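Local atomic coordinates of odorant-binding protein (Phormia regina, PDB entry 5DIC), a protein that binds long-chain fatty acids such as palmitate in the blowfly's oral disk, probably solubilising and carrying them as an odorant-binding protein of the PBP/GOBP family. Residues L2-E6 and E7-K11; K46-G49 and T50-E54; F102-F105 and E106-K110. One frame throughout, in Å; residues are numbered along the deposited sequence.

Contact 1. Residues L2-E6 and E7-K11; sequences LELTE and EQKAK. With PLM (palmitic acid), chain B.
Thr5 and Gln8 grip each other at the start of helix 6-22 in a capping box, each side chain bonding the other's backbone N-H. Gln8 N donates to Thr5 OG1 over 3.0 Å; Thr5 is the N-cap, and its chi1 of 64° puts OG1 between the backbone N and the carbonyl carbon, where Gln8 N can reach it. In return Thr5 N gives a nearly straight bond to Gln8 OE1, 3.0 Å long, arriving in the plane of the amide on a lone pair of the oxygen. Gln8 reaches back this far with an extended chain, its CG passing 3.3 Å from Thr5 OG1.

Next to the box, in the same first turn, Glu6 and Lys9 form a salt bridge. Lys9 NZ meets Glu6 OE2 at 2.8 Å, on the syn side and a little out of the carboxylate plane. The glutamate bends at chi2 (-54°) to bring its carboxylate round to the straight lysine chain. The backbone hydrogen bonds Lys9 N to Thr5 O and Ala10 N to Glu6 O close the first turn. A longer salt bridge joins Lys11 NZ to Glu7 OE2 at 3.2 Å, met from above the carboxylate plane.

Packing is lighter. Leu4 CB lies 3.9 Å from Lys9 CG, while its side chain crosses that of Gln8 at about a right angle and also touches a second palmitic acid. On the inner side Lys11 CB comes within 3.5 Å of palmitate O2, and Leu2 rests on Leu73, His76 and Phe77 of helix 66-77.

The box thus satisfies two N-H groups at the helix start, and carboxylates at Glu6 and Glu7 would be expected to suit the positive end of the helix dipole, each with a lysine partner to offset its charge.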
ATOM      1  N   LEU A   2      -5.150  -9.464   7.723  1.00 31.44           N
ATOM      2  CA  LEU A   2      -4.870  -8.564   8.813  1.00 32.69           C
ATOM      3  C   LEU A   2      -6.111  -8.196   9.599  1.00 31.94           C
ATOM      4  O   LEU A   2      -7.119  -7.734   9.057  1.00 35.38           O
ATOM      5  CB  LEU A   2      -4.231  -7.278   8.290  1.00 34.33           C
ATOM      6  CG  LEU A   2      -2.818  -7.395   7.745  1.00 30.41           C
ATOM      7  CD1 LEU A   2      -2.368  -6.043   7.222  1.00 32.91           C
ATOM      8  CD2 LEU A   2      -1.847  -7.925   8.797  1.00 29.93           C
ATOM      9  N   GLU A   3      -6.016  -8.418  10.895  1.00 32.98           N
ATOM     10  CA  GLU A   3      -6.947  -7.839  11.825  1.00 35.93           C
ATOM     11  C   GLU A   3      -6.161  -6.711  12.488  1.00 34.60           C
ATOM     12  O   GLU A   3      -5.266  -6.963  13.304  1.00 45.24           O
ATOM     13  CB  GLU A   3      -7.423  -8.895  12.824  1.00 38.48           C
ATOM     14  CG  GLU A   3      -7.954 -10.174  12.172  1.00 44.91           C
ATOM     15  CD  GLU A   3      -6.911 -11.284  12.007  1.00 45.02           C
ATOM     16  OE1 GLU A   3      -5.695 -11.000  11.889  1.00 48.46           O
ATOM     17  OE2 GLU A   3      -7.314 -12.467  11.980  1.00 52.45           O
ATOM     18  N   LEU A   4      -6.464  -5.466  12.110  1.00 23.90           N
ATOM     19  CA  LEU A   4      -5.718  -4.319  12.609  1.00 22.71           C
ATOM     20  C   LEU A   4      -6.069  -4.087  14.059  1.00 21.84           C
ATOM     21  O   LEU A   4      -7.226  -4.233  14.486  1.00 22.94           O
ATOM     22  CB  LEU A   4      -6.039  -3.038  11.841  1.00 21.27           C
ATOM     23  CG  LEU A   4      -5.765  -3.040  10.344  1.00 25.02           C
ATOM     24  CD1 LEU A   4      -5.905  -1.626   9.808  1.00 28.26           C
ATOM     25  CD2 LEU A   4      -4.388  -3.597  10.017  1.00 26.94           C
ATOM     26  N   THR A   5      -5.063  -3.713  14.819  1.00 20.61           N
ATOM     27  CA  THR A   5      -5.263  -3.327  16.205  1.00 20.95           C
ATOM     28  C   THR A   5      -5.895  -1.913  16.220  1.00 19.52           C
ATOM     29  O   THR A   5      -5.891  -1.207  15.217  1.00 18.65           O
ATOM     30  CB  THR A   5      -3.937  -3.266  16.967  1.00 22.50           C
ATOM     31  OG1 THR A   5      -3.122  -2.242  16.402  1.00 22.02           O
ATOM     32  CG2 THR A   5      -3.198  -4.585  16.921  1.00 25.91           C
ATOM     33  N   GLU A   6      -6.409  -1.489  17.363  1.00 20.24           N
ATOM     34  CA  GLU A   6      -6.956  -0.152  17.481  1.00 18.94           C
ATOM     35  C   GLU A   6      -5.861   0.885  17.227  1.00 17.32           C
ATOM     36  O   GLU A   6      -6.108   1.922  16.595  1.00 17.72           O
ATOM     37  CB  GLU A   6      -7.612   0.047  18.859  1.00 19.60           C
ATOM     38  CG  GLU A   6      -8.831  -0.843  19.099  1.00 22.75           C
ATOM     39  CD  GLU A   6      -9.884  -0.713  18.007  1.00 22.18           C
ATOM     40  OE1 GLU A   6     -10.403   0.403  17.797  1.00 26.66           O
ATOM     41  OE2 GLU A   6     -10.198  -1.724  17.332  1.00 26.15           O
ATOM     42  N   GLU A   7      -4.633   0.597  17.652  1.00 18.75           N
ATOM     43  CA  GLU A   7      -3.523   1.529  17.403  1.00 17.35           C
ATOM     44  C   GLU A   7      -3.290   1.645  15.875  1.00 16.62           C
ATOM     45  O   GLU A   7      -3.083   2.738  15.335  1.00 16.30           O
ATOM     46  CB  GLU A   7      -2.220   1.075  18.089  1.00 20.14           C
ATOM     47  CG  GLU A   7      -1.037   2.018  17.832  1.00 22.75           C
ATOM     48  CD  GLU A   7       0.297   1.551  18.405  1.00 28.96           C
ATOM     49  OE1 GLU A   7       0.331   0.573  19.185  1.00 43.43           O
ATOM     50  OE2 GLU A   7       1.328   2.192  18.077  1.00 34.35           O
ATOM     51  N   GLN A   8      -3.263   0.509  15.176  1.00 16.31           N
ATOM     52  CA  GLN A   8      -3.067   0.536  13.719  1.00 15.98           C
ATOM     53  C   GLN A   8      -4.212   1.246  13.010  1.00 15.51           C
ATOM     54  O   GLN A   8      -3.989   2.002  12.061  1.00 15.78           O
ATOM     55  CB  GLN A   8      -2.916  -0.874  13.175  1.00 17.77           C
ATOM     56  CG  GLN A   8      -1.607  -1.552  13.566  1.00 20.17           C
ATOM     57  CD  GLN A   8      -1.561  -2.974  13.085  1.00 22.76           C
ATOM     58  OE1 GLN A   8      -2.468  -3.769  13.368  1.00 24.05           O
ATOM     59  NE2 GLN A   8      -0.507  -3.316  12.349  1.00 27.29           N
ATOM     60  N   LYS A   9      -5.443   1.025  13.454  1.00 15.04           N
ATOM     61  CA  LYS A   9      -6.578   1.707  12.811  1.00 15.32           C
ATOM     62  C   LYS A   9      -6.426   3.222  12.916  1.00 14.21           C
ATOM     63  O   LYS A   9      -6.736   3.944  11.958  1.00 14.37           O
ATOM     64  CB  LYS A   9      -7.912   1.301  13.429  1.00 17.71           C
ATOM     65  CG  LYS A   9      -8.313  -0.140  13.171  1.00 20.16           C
ATOM     66  CD  LYS A   9      -9.569  -0.479  13.973  1.00 25.84           C
ATOM     67  CE  LYS A   9      -9.960  -1.937  13.898  1.00 28.26           C
ATOM     68  NZ  LYS A   9     -11.148  -2.197  14.756  1.00 35.21           N
ATOM     69  N   ALA A  10      -5.997   3.696  14.089  1.00 13.72           N
ATOM     70  CA  ALA A  10      -5.797   5.135  14.266  1.00 14.21           C
ATOM     71  C   ALA A  10      -4.694   5.661  13.345  1.00 13.99           C
ATOM     72  O   ALA A  10      -4.837   6.738  12.748  1.00 13.76           O
ATOM     73  CB  ALA A  10      -5.495   5.472  15.708  1.00 15.79           C
ATOM     74  N   LYS A  11      -3.613   4.903  13.211  1.00 14.15           N
ATOM     75  CA  LYS A  11      -2.545   5.287  12.268  1.00 14.34           C
ATOM     76  C   LYS A  11      -3.022   5.307  10.827  1.00 13.18           C
ATOM     77  O   LYS A  11      -2.645   6.188  10.072  1.00 13.80           O
ATOM     78  CB  LYS A  11      -1.354   4.343  12.410  1.00 16.19           C
ATOM     79  CG  LYS A  11      -0.558   4.542  13.680  1.00 18.37           C
ATOM     80  CD  LYS A  11       0.610   3.574  13.778  1.00 22.52           C
ATOM     81  CE  LYS A  11       1.418   3.832  15.024  1.00 31.39           C
ATOM     82  NZ  LYS A  11       2.496   2.824  15.213  1.00 36.32           N
TER
HETATM   83  C1  PLM B 201       0.510   1.700   9.957  1.00 22.05           C
HETATM   84  O1  PLM B 201       1.380   0.798   9.829  1.00 27.33           O
HETATM   85  O2  PLM B 201       0.816   2.900  10.072  1.00 22.93           O
HETATM   86  C2  PLM B 201      -0.968   1.401   9.922  1.00 23.19           C
HETATM   87  C3  PLM B 201      -1.277  -0.037   9.530  1.00 26.37           C
HETATM   88  C4  PLM B 201      -1.023  -0.280   8.057  1.00 29.05           C
HETATM   89  C5  PLM B 201      -1.685  -1.587   7.659  1.00 39.22           C
HETATM   90  C6  PLM B 201      -1.204  -2.052   6.304  1.00 37.17           C
HETATM   91  C7  PLM B 201       0.184  -2.642   6.412  1.00 29.01           C
HETATM   92  C8  PLM B 201       0.471  -3.272   5.073  1.00 27.89           C
HETATM   93  C9  PLM B 201       1.970  -3.312   4.908  1.00 25.13           C
HETATM   94  CA  PLM B 201       2.457  -4.203   3.775  1.00 34.89           C
HETATM   95  CB  PLM B 201       3.082  -3.483   2.599  1.00 28.87           C
HETATM   96  CC  PLM B 201       3.068  -4.334   1.333  1.00 25.58           C
HETATM   97  CD  PLM B 201       2.560  -3.535   0.134  1.00 21.84           C
HETATM   98  CE  PLM B 201       3.490  -2.377  -0.275  1.00 20.15           C
HETATM   99  CF  PLM B 201       2.998  -1.699  -1.567  1.00 19.44           C
HETATM  100  CG  PLM B 201       3.893  -0.589  -2.097  1.00 20.86           C

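Contact 2. Residues K46-G49 and T50-E54; sequences KCFG and TCFFE. With PLM (palmitic acid), chain B.
Helix 43-55, a central helix of this disulfide-braced, mostly helical odorant-binding fold, runs through the contact with Phe53 turned to the fatty acid. The palmitate tail lies over one face of the Phe53 ring, with PLM CF 3.6 Å above the plane and close to its centre; Phe52 CD2 sits over the opposite face, nearer the rim. Phe53 CG is placed beside the backbone N (chi1 -68°), and this also brings CD2 to 3.0 Å from Gly49 O. Cutting Phe53 back to an alanine would probably take the flat aromatic wall from the end of the palmitate chain and open a gap between the lipid and Phe52.

Backbone i to i+4 bonds run along the turns, among them Phe53 N to Gly49 O at 3.0 Å. Lys46 O accepts twice, from Thr50 N and from Thr50 OG1, both at 3.0 Å and from opposite faces of its carbonyl plane; with chi1 -60° the hydroxyl lies beside the backbone N and bonds back to its own helix. Cys47 and Cys51, one turn apart, carry the disulfides to Cys98 and Cys19, two of the three characteristic of classical insect odorant-binding proteins, and thereby bolt the helix to helices 97-113 and 6-22. Phe48 CE1 approaches Phe52 CB at 4.3 Å, while the Phe48 ring meets Phe16 and the Phe52 side chain packs on His15, both from helix 6-22.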
ATOM      1  N   LYS A  46      -4.062   6.352  -7.376  1.00 10.30           N
ATOM      2  CA  LYS A  46      -2.765   5.682  -7.389  1.00 10.18           C
ATOM      3  C   LYS A  46      -1.733   6.462  -6.592  1.00  9.80           C
ATOM      4  O   LYS A  46      -0.930   5.877  -5.856  1.00 10.39           O
ATOM      5  CB  LYS A  46      -2.272   5.501  -8.831  1.00 11.13           C
ATOM      6  CG  LYS A  46      -3.133   4.565  -9.669  1.00 13.01           C
ATOM      7  CD  LYS A  46      -2.479   4.393 -11.054  1.00 17.83           C
ATOM      8  CE  LYS A  46      -3.231   3.517 -12.010  1.00 21.81           C
ATOM      9  NZ  LYS A  46      -2.459   3.519 -13.296  1.00 28.21           N
ATOM     10  N   CYS A  47      -1.742   7.781  -6.728  1.00  9.61           N
ATOM     11  CA  CYS A  47      -0.822   8.564  -5.927  1.00 10.17           C
ATOM     12  C   CYS A  47      -1.133   8.492  -4.440  1.00 10.26           C
ATOM     13  O   CYS A  47      -0.223   8.395  -3.627  1.00 10.34           O
ATOM     14  CB  CYS A  47      -0.821  10.010  -6.353  1.00 10.42           C
ATOM     15  SG  CYS A  47      -0.058  10.334  -7.965  1.00 12.44           S
ATOM     16  N   PHE A  48      -2.428   8.515  -4.090  1.00 10.43           N
ATOM     17  CA  PHE A  48      -2.805   8.297  -2.700  1.00 10.41           C
ATOM     18  C   PHE A  48      -2.208   7.001  -2.154  1.00 10.03           C
ATOM     19  O   PHE A  48      -1.646   6.987  -1.063  1.00 10.43           O
ATOM     20  CB  PHE A  48      -4.337   8.238  -2.560  1.00 10.59           C
ATOM     21  CG  PHE A  48      -4.752   7.811  -1.176  1.00 10.71           C
ATOM     22  CD1 PHE A  48      -4.909   6.481  -0.895  1.00 11.17           C
ATOM     23  CD2 PHE A  48      -4.899   8.722  -0.151  1.00 11.24           C
ATOM     24  CE1 PHE A  48      -5.171   6.048   0.393  1.00 12.81           C
ATOM     25  CE2 PHE A  48      -5.178   8.318   1.126  1.00 12.54           C
ATOM     26  CZ  PHE A  48      -5.308   6.982   1.408  1.00 12.74           C
ATOM     27  N   GLY A  49      -2.363   5.917  -2.894  1.00  9.90           N
ATOM     28  CA  GLY A  49      -1.890   4.632  -2.398  1.00 10.54           C
ATOM     29  C   GLY A  49      -0.389   4.641  -2.236  1.00  9.97           C
ATOM     30  O   GLY A  49       0.127   4.139  -1.255  1.00 10.06           O
ATOM     31  N   THR A  50       0.315   5.201  -3.229  1.00  9.41           N
ATOM     32  CA  THR A  50       1.762   5.334  -3.127  1.00  9.22           C
ATOM     33  C   THR A  50       2.171   6.109  -1.898  1.00  9.66           C
ATOM     34  O   THR A  50       3.045   5.688  -1.131  1.00 10.40           O
ATOM     35  CB  THR A  50       2.294   5.947  -4.431  1.00  9.46           C
ATOM     36  OG1 THR A  50       1.975   5.097  -5.539  1.00 10.87           O
ATOM     37  CG2 THR A  50       3.759   6.116  -4.427  1.00 10.30           C
ATOM     38  N   CYS A  51       1.524   7.253  -1.708  1.00  9.32           N
ATOM     39  CA  CYS A  51       1.745   8.048  -0.513  1.00  9.62           C
ATOM     40  C   CYS A  51       1.520   7.243   0.762  1.00  9.79           C
ATOM     41  O   CYS A  51       2.300   7.328   1.705  1.00 10.49           O
ATOM     42  CB  CYS A  51       0.840   9.280  -0.536  1.00 10.16           C
ATOM     43  SG  CYS A  51       0.887  10.338   0.898  1.00 12.02           S
ATOM     44  N   PHE A  52       0.434   6.465   0.794  1.00  9.59           N
ATOM     45  CA  PHE A  52       0.110   5.728   1.996  1.00  9.72           C
ATOM     46  C   PHE A  52       1.257   4.786   2.329  1.00  9.40           C
ATOM     47  O   PHE A  52       1.681   4.693   3.485  1.00 10.63           O
ATOM     48  CB  PHE A  52      -1.220   5.017   1.810  1.00 10.40           C
ATOM     49  CG  PHE A  52      -1.680   4.305   3.039  1.00 11.41           C
ATOM     50  CD1 PHE A  52      -2.412   4.978   4.006  1.00 12.99           C
ATOM     51  CD2 PHE A  52      -1.368   2.984   3.249  1.00 12.62           C
ATOM     52  CE1 PHE A  52      -2.815   4.339   5.156  1.00 14.86           C
ATOM     53  CE2 PHE A  52      -1.761   2.332   4.413  1.00 15.02           C
ATOM     54  CZ  PHE A  52      -2.476   3.034   5.354  1.00 15.80           C
ATOM     55  N   PHE A  53       1.708   4.031   1.339  1.00  9.79           N
ATOM     56  CA  PHE A  53       2.809   3.106   1.567  1.00  9.41           C
ATOM     57  C   PHE A  53       4.113   3.763   1.917  1.00  9.40           C
ATOM     58  O   PHE A  53       4.910   3.192   2.672  1.00 10.68           O
ATOM     59  CB  PHE A  53       2.894   2.115   0.391  1.00 10.27           C
ATOM     60  CG  PHE A  53       1.690   1.190   0.360  1.00 11.71           C
ATOM     61  CD1 PHE A  53       1.416   0.347   1.428  1.00 13.08           C
ATOM     62  CD2 PHE A  53       0.811   1.221  -0.695  1.00 13.16           C
ATOM     63  CE1 PHE A  53       0.280  -0.436   1.436  1.00 14.64           C
ATOM     64  CE2 PHE A  53      -0.324   0.436  -0.719  1.00 14.33           C
ATOM     65  CZ  PHE A  53      -0.593  -0.389   0.362  1.00 15.64           C
ATOM     66  N   GLU A  54       4.312   4.974   1.422  1.00  9.35           N
ATOM     67  CA  GLU A  54       5.441   5.788   1.873  1.00 10.33           C
ATOM     68  C   GLU A  54       5.295   6.187   3.351  1.00 10.93           C
ATOM     69  O   GLU A  54       6.233   6.053   4.143  1.00 11.16           O
ATOM     70  CB  GLU A  54       5.600   7.028   0.994  1.00 10.72           C
ATOM     71  CG  GLU A  54       6.039   6.738  -0.423  1.00 10.89           C
ATOM     72  CD  GLU A  54       5.919   7.908  -1.380  1.00 11.06           C
ATOM     73  OE1 GLU A  54       5.260   8.921  -1.038  1.00 12.87           O
ATOM     74  OE2 GLU A  54       6.473   7.806  -2.505  1.00 11.89           O
TER
HETATM   75  C1  PLM B 201       0.510   1.700   9.957  1.00 22.05           C
HETATM   76  O1  PLM B 201       1.380   0.798   9.829  1.00 27.33           O
HETATM   77  O2  PLM B 201       0.816   2.900  10.072  1.00 22.93           O
HETATM   78  C2  PLM B 201      -0.968   1.401   9.922  1.00 23.19           C
HETATM   79  C3  PLM B 201      -1.277  -0.037   9.530  1.00 26.37           C
HETATM   80  C4  PLM B 201      -1.023  -0.280   8.057  1.00 29.05           C
HETATM   81  C5  PLM B 201      -1.685  -1.587   7.659  1.00 39.22           C
HETATM   82  C6  PLM B 201      -1.204  -2.052   6.304  1.00 37.17           C
HETATM   83  C7  PLM B 201       0.184  -2.642   6.412  1.00 29.01           C
HETATM   84  C8  PLM B 201       0.471  -3.272   5.073  1.00 27.89           C
HETATM   85  C9  PLM B 201       1.970  -3.312   4.908  1.00 25.13           C
HETATM   86  CA  PLM B 201       2.457  -4.203   3.775  1.00 34.89           C
HETATM   87  CB  PLM B 201       3.082  -3.483   2.599  1.00 28.87           C
HETATM   88  CC  PLM B 201       3.068  -4.334   1.333  1.00 25.58           C
HETATM   89  CD  PLM B 201       2.560  -3.535   0.134  1.00 21.84           C
HETATM   90  CE  PLM B 201       3.490  -2.377  -0.275  1.00 20.15           C
HETATM   91  CF  PLM B 201       2.998  -1.699  -1.567  1.00 19.44           C
HETATM   92  CG  PLM B 201       3.893  -0.589  -2.097  1.00 20.86           C

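Contact 3. Residues F102-F105 and E106-K110; sequences FKIF and ECFEK. With PLM (palmitic acid), chain B.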
ATOM      1  N   PHE A 102       1.288   1.732  -7.321  1.00 12.56           N
ATOM      2  CA  PHE A 102       0.098   0.946  -7.613  1.00 13.27           C
ATOM      3  C   PHE A 102       0.442  -0.469  -8.089  1.00 13.14           C
ATOM      4  O   PHE A 102      -0.151  -1.443  -7.596  1.00 13.61           O
ATOM      5  CB  PHE A 102      -0.714   1.672  -8.681  1.00 15.90           C
ATOM      6  CG  PHE A 102      -1.894   0.893  -9.172  1.00 19.55           C
ATOM      7  CD1 PHE A 102      -2.889   0.508  -8.295  1.00 20.67           C
ATOM      8  CD2 PHE A 102      -1.994   0.537 -10.498  1.00 25.67           C
ATOM      9  CE1 PHE A 102      -3.980  -0.209  -8.727  1.00 23.12           C
ATOM     10  CE2 PHE A 102      -3.076  -0.183 -10.940  1.00 29.34           C
ATOM     11  CZ  PHE A 102      -4.081  -0.552 -10.053  1.00 27.26           C
ATOM     12  N   LYS A 103       1.397  -0.595  -9.009  1.00 12.54           N
ATOM     13  CA  LYS A 103       1.746  -1.909  -9.537  1.00 13.49           C
ATOM     14  C   LYS A 103       2.380  -2.802  -8.478  1.00 13.08           C
ATOM     15  O   LYS A 103       2.136  -4.013  -8.471  1.00 14.04           O
ATOM     16  CB  LYS A 103       2.628  -1.772 -10.771  1.00 14.89           C
ATOM     17  CG  LYS A 103       1.842  -1.326 -11.995  1.00 17.12           C
ATOM     18  CD  LYS A 103       2.728  -1.256 -13.222  1.00 22.06           C
ATOM     19  CE  LYS A 103       1.937  -1.237 -14.528  1.00 26.34           C
ATOM     20  NZ  LYS A 103       2.592  -2.052 -15.614  1.00 32.76           N
ATOM     21  N   ILE A 104       3.200  -2.232  -7.602  1.00 12.04           N
ATOM     22  CA  ILE A 104       3.754  -3.041  -6.504  1.00 12.47           C
ATOM     23  C   ILE A 104       2.636  -3.534  -5.587  1.00 12.41           C
ATOM     24  O   ILE A 104       2.580  -4.713  -5.225  1.00 12.92           O
ATOM     25  CB  ILE A 104       4.813  -2.253  -5.727  1.00 11.76           C
ATOM     26  CG1 ILE A 104       6.013  -1.922  -6.609  1.00 12.68           C
ATOM     27  CG2 ILE A 104       5.278  -3.045  -4.511  1.00 12.78           C
ATOM     28  CD1 ILE A 104       6.952  -0.900  -6.025  1.00 13.10           C
ATOM     29  N   PHE A 105       1.739  -2.630  -5.233  1.00 12.72           N
ATOM     30  CA  PHE A 105       0.579  -3.008  -4.417  1.00 14.20           C
ATOM     31  C   PHE A 105      -0.228  -4.135  -5.068  1.00 13.55           C
ATOM     32  O   PHE A 105      -0.619  -5.098  -4.410  1.00 14.74           O
ATOM     33  CB  PHE A 105      -0.287  -1.769  -4.175  1.00 14.42           C
ATOM     34  CG  PHE A 105      -1.658  -2.059  -3.645  1.00 15.89           C
ATOM     35  CD1 PHE A 105      -1.849  -2.419  -2.317  1.00 18.09           C
ATOM     36  CD2 PHE A 105      -2.779  -1.952  -4.474  1.00 18.43           C
ATOM     37  CE1 PHE A 105      -3.123  -2.679  -1.829  1.00 21.64           C
ATOM     38  CE2 PHE A 105      -4.050  -2.188  -3.987  1.00 23.63           C
ATOM     39  CZ  PHE A 105      -4.216  -2.563  -2.668  1.00 23.64           C
ATOM     40  N   GLU A 106      -0.488  -4.013  -6.369  1.00 14.12           N
ATOM     41  CA  GLU A 106      -1.249  -5.050  -7.064  1.00 14.49           C
ATOM     42  C   GLU A 106      -0.559  -6.403  -7.021  1.00 13.96           C
ATOM     43  O   GLU A 106      -1.210  -7.438  -6.856  1.00 15.82           O
ATOM     44  CB  GLU A 106      -1.512  -4.667  -8.534  1.00 15.88           C
ATOM     45  CG  GLU A 106      -2.492  -3.499  -8.767  1.00 21.21           C
ATOM     46  CD  GLU A 106      -3.699  -3.865  -9.635  1.00 36.00           C
ATOM     47  OE1 GLU A 106      -4.661  -4.443  -9.083  1.00 49.04           O
ATOM     48  OE2 GLU A 106      -3.721  -3.553 -10.854  1.00 34.82           O
ATOM     49  N   CYS A 107       0.765  -6.378  -7.096  1.00 13.67           N
ATOM     50  CA  CYS A 107       1.539  -7.607  -7.016  1.00 14.45           C
ATOM     51  C   CYS A 107       1.402  -8.236  -5.623  1.00 13.77           C
ATOM     52  O   CYS A 107       1.199  -9.451  -5.512  1.00 15.50           O
ATOM     53  CB  CYS A 107       2.985  -7.360  -7.380  1.00 15.08           C
ATOM     54  SG  CYS A 107       4.060  -8.819  -7.385  1.00 18.03           S
ATOM     55  N   PHE A 108       1.492  -7.425  -4.573  1.00 13.03           N
ATOM     56  CA  PHE A 108       1.308  -7.966  -3.220  1.00 12.98           C
ATOM     57  C   PHE A 108      -0.105  -8.521  -3.022  1.00 14.19           C
ATOM     58  O   PHE A 108      -0.285  -9.537  -2.363  1.00 15.85           O
ATOM     59  CB  PHE A 108       1.639  -6.928  -2.155  1.00 13.84           C
ATOM     60  CG  PHE A 108       3.097  -6.876  -1.808  1.00 13.68           C
ATOM     61  CD1 PHE A 108       3.658  -7.755  -0.875  1.00 15.17           C
ATOM     62  CD2 PHE A 108       3.914  -5.930  -2.381  1.00 14.56           C
ATOM     63  CE1 PHE A 108       4.992  -7.690  -0.554  1.00 17.27           C
ATOM     64  CE2 PHE A 108       5.255  -5.858  -2.045  1.00 15.45           C
ATOM     65  CZ  PHE A 108       5.785  -6.742  -1.143  1.00 16.35           C
ATOM     66  N   GLU A 109      -1.101  -7.848  -3.590  1.00 15.04           N
ATOM     67  CA  GLU A 109      -2.467  -8.337  -3.490  1.00 17.07           C
ATOM     68  C   GLU A 109      -2.607  -9.675  -4.201  1.00 16.33           C
ATOM     69  O   GLU A 109      -3.331 -10.556  -3.741  1.00 17.83           O
ATOM     70  CB  GLU A 109      -3.474  -7.316  -4.019  1.00 19.01           C
ATOM     71  CG  GLU A 109      -3.729  -6.138  -3.088  1.00 19.95           C
ATOM     72  CD  GLU A 109      -4.332  -6.533  -1.737  1.00 25.27           C
ATOM     73  OE1 GLU A 109      -4.962  -7.604  -1.634  1.00 32.37           O
ATOM     74  OE2 GLU A 109      -4.186  -5.772  -0.764  1.00 30.04           O
ATOM     75  N   LYS A 110      -1.944  -9.831  -5.342  1.00 17.02           N
ATOM     76  CA  LYS A 110      -1.952 -11.102  -6.054  1.00 18.63           C
ATOM     77  C   LYS A 110      -1.299 -12.188  -5.199  1.00 17.04           C
ATOM     78  O   LYS A 110      -1.821 -13.296  -5.107  1.00 20.46           O
ATOM     79  CB  LYS A 110      -1.268 -10.955  -7.411  1.00 18.20           C
ATOM     80  CG  LYS A 110      -1.178 -12.225  -8.208  1.00 23.20           C
ATOM     81  CD  LYS A 110      -0.590 -11.943  -9.589  1.00 27.25           C
ATOM     82  CE  LYS A 110      -0.754 -13.108 -10.556  1.00 35.01           C
ATOM     83  NZ  LYS A 110      -0.895 -12.639 -11.964  1.00 44.56           N
TER
HETATM   84  C1  PLM B 201       0.510   1.700   9.957  1.00 22.05           C
HETATM   85  O1  PLM B 201       1.380   0.798   9.829  1.00 27.33           O
HETATM   86  O2  PLM B 201       0.816   2.900  10.072  1.00 22.93           O
HETATM   87  C2  PLM B 201      -0.968   1.401   9.922  1.00 23.19           C
HETATM   88  C3  PLM B 201      -1.277  -0.037   9.530  1.00 26.37           C
HETATM   89  C4  PLM B 201      -1.023  -0.280   8.057  1.00 29.05           C
HETATM   90  C5  PLM B 201      -1.685  -1.587   7.659  1.00 39.22           C
HETATM   91  C6  PLM B 201      -1.204  -2.052   6.304  1.00 37.17           C
HETATM   92  C7  PLM B 201       0.184  -2.642   6.412  1.00 29.01           C
HETATM   93  C8  PLM B 201       0.471  -3.272   5.073  1.00 27.89           C
HETATM   94  C9  PLM B 201       1.970  -3.312   4.908  1.00 25.13           C
HETATM   95  CA  PLM B 201       2.457  -4.203   3.775  1.00 34.89           C
HETATM   96  CB  PLM B 201       3.082  -3.483   2.599  1.00 28.87           C
HETATM   97  CC  PLM B 201       3.068  -4.334   1.333  1.00 25.58           C
HETATM   98  CD  PLM B 201       2.560  -3.535   0.134  1.00 21.84           C
HETATM   99  CE  PLM B 201       3.490  -2.377  -0.275  1.00 20.15           C
HETATM  100  CF  PLM B 201       2.998  -1.699  -1.567  1.00 19.44           C
HETATM  101  CG  PLM B 201       3.893  -0.589  -2.097  1.00 20.86           C
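Glu106 folds back over the ring of Phe102, one turn earlier on helix 97-113. From the start its CB lies 3.6 Å from Phe102 O, the same carbonyl that takes the helical bond from Glu106 N. CG comes next, above one face of the Phe102 ring and offset toward its rim, 3.8 Å from the centroid in a CH-pi contact. The chain then turns at chi2 (-122°), which sets CD over the rim at Phe102 CZ, 3.4 Å away. At the tip OE2 is the nearer oxygen, 3.1 Å from Phe102 CZ, and the carboxylate lies tilted by only 24° from the ring plane. The ring lies within reach with Phe102 CG anti to the backbone N (chi1 174°).

The pattern recurs three residues further along, where Glu109 CG stands over a face of Phe105, 3.9 Å from the centroid. There the carboxylate is turned much more steeply to the ring, and Glu109 OE2 approaches Phe105 CE1 at 3.4 Å. In both pairs the aliphatic part of an acidic side chain shields an aromatic face.

The lipid side of the helix is different. Ile104 and Phe108 lie side by side, pointing the same way, with Ile104 CG2 in the plane of the Phe108 ring at its edge. Palmitate PLM CC lies 3.9 Å above the centre of one face of that ring, and its terminal methyl, PLM CG, touches Ile104 CG2. Together they line the tail end of the pocket, as expected for a fatty-acid carrier.

Around the helix, Phe108 packs on Ala85, Leu86 and Cys89 of helix 79-89, a helix also tied to 97-113 by the Cys107-Cys89 disulfide, while Phe102 leans on Pro41 and Ile104 on Lys93 from flanking loops.

How the contacts relate
From the N terminus, contact 1 starts helix 6-22 where the leading loop ends, contact 2 lies within helix 43-55, and contact 3 within helix 97-113. Each is local to one continuous run of chain; they follow in series, none nested in or crossing another. Contacts 1 and 3 lie on opposite sides of the chain's centre, with centres about 21 Å apart, and one palmitate spans them, its carboxylate near 7-11 and its tail between 50-54 and 102-110. Contacts 2 and 3 touch directly: Phe53 CZ meets Phe105 CD1 at 3.6 Å, and Lys46 CE packs on Phe102 CD2. Three helices distant in sequence thus gather round the one lipid.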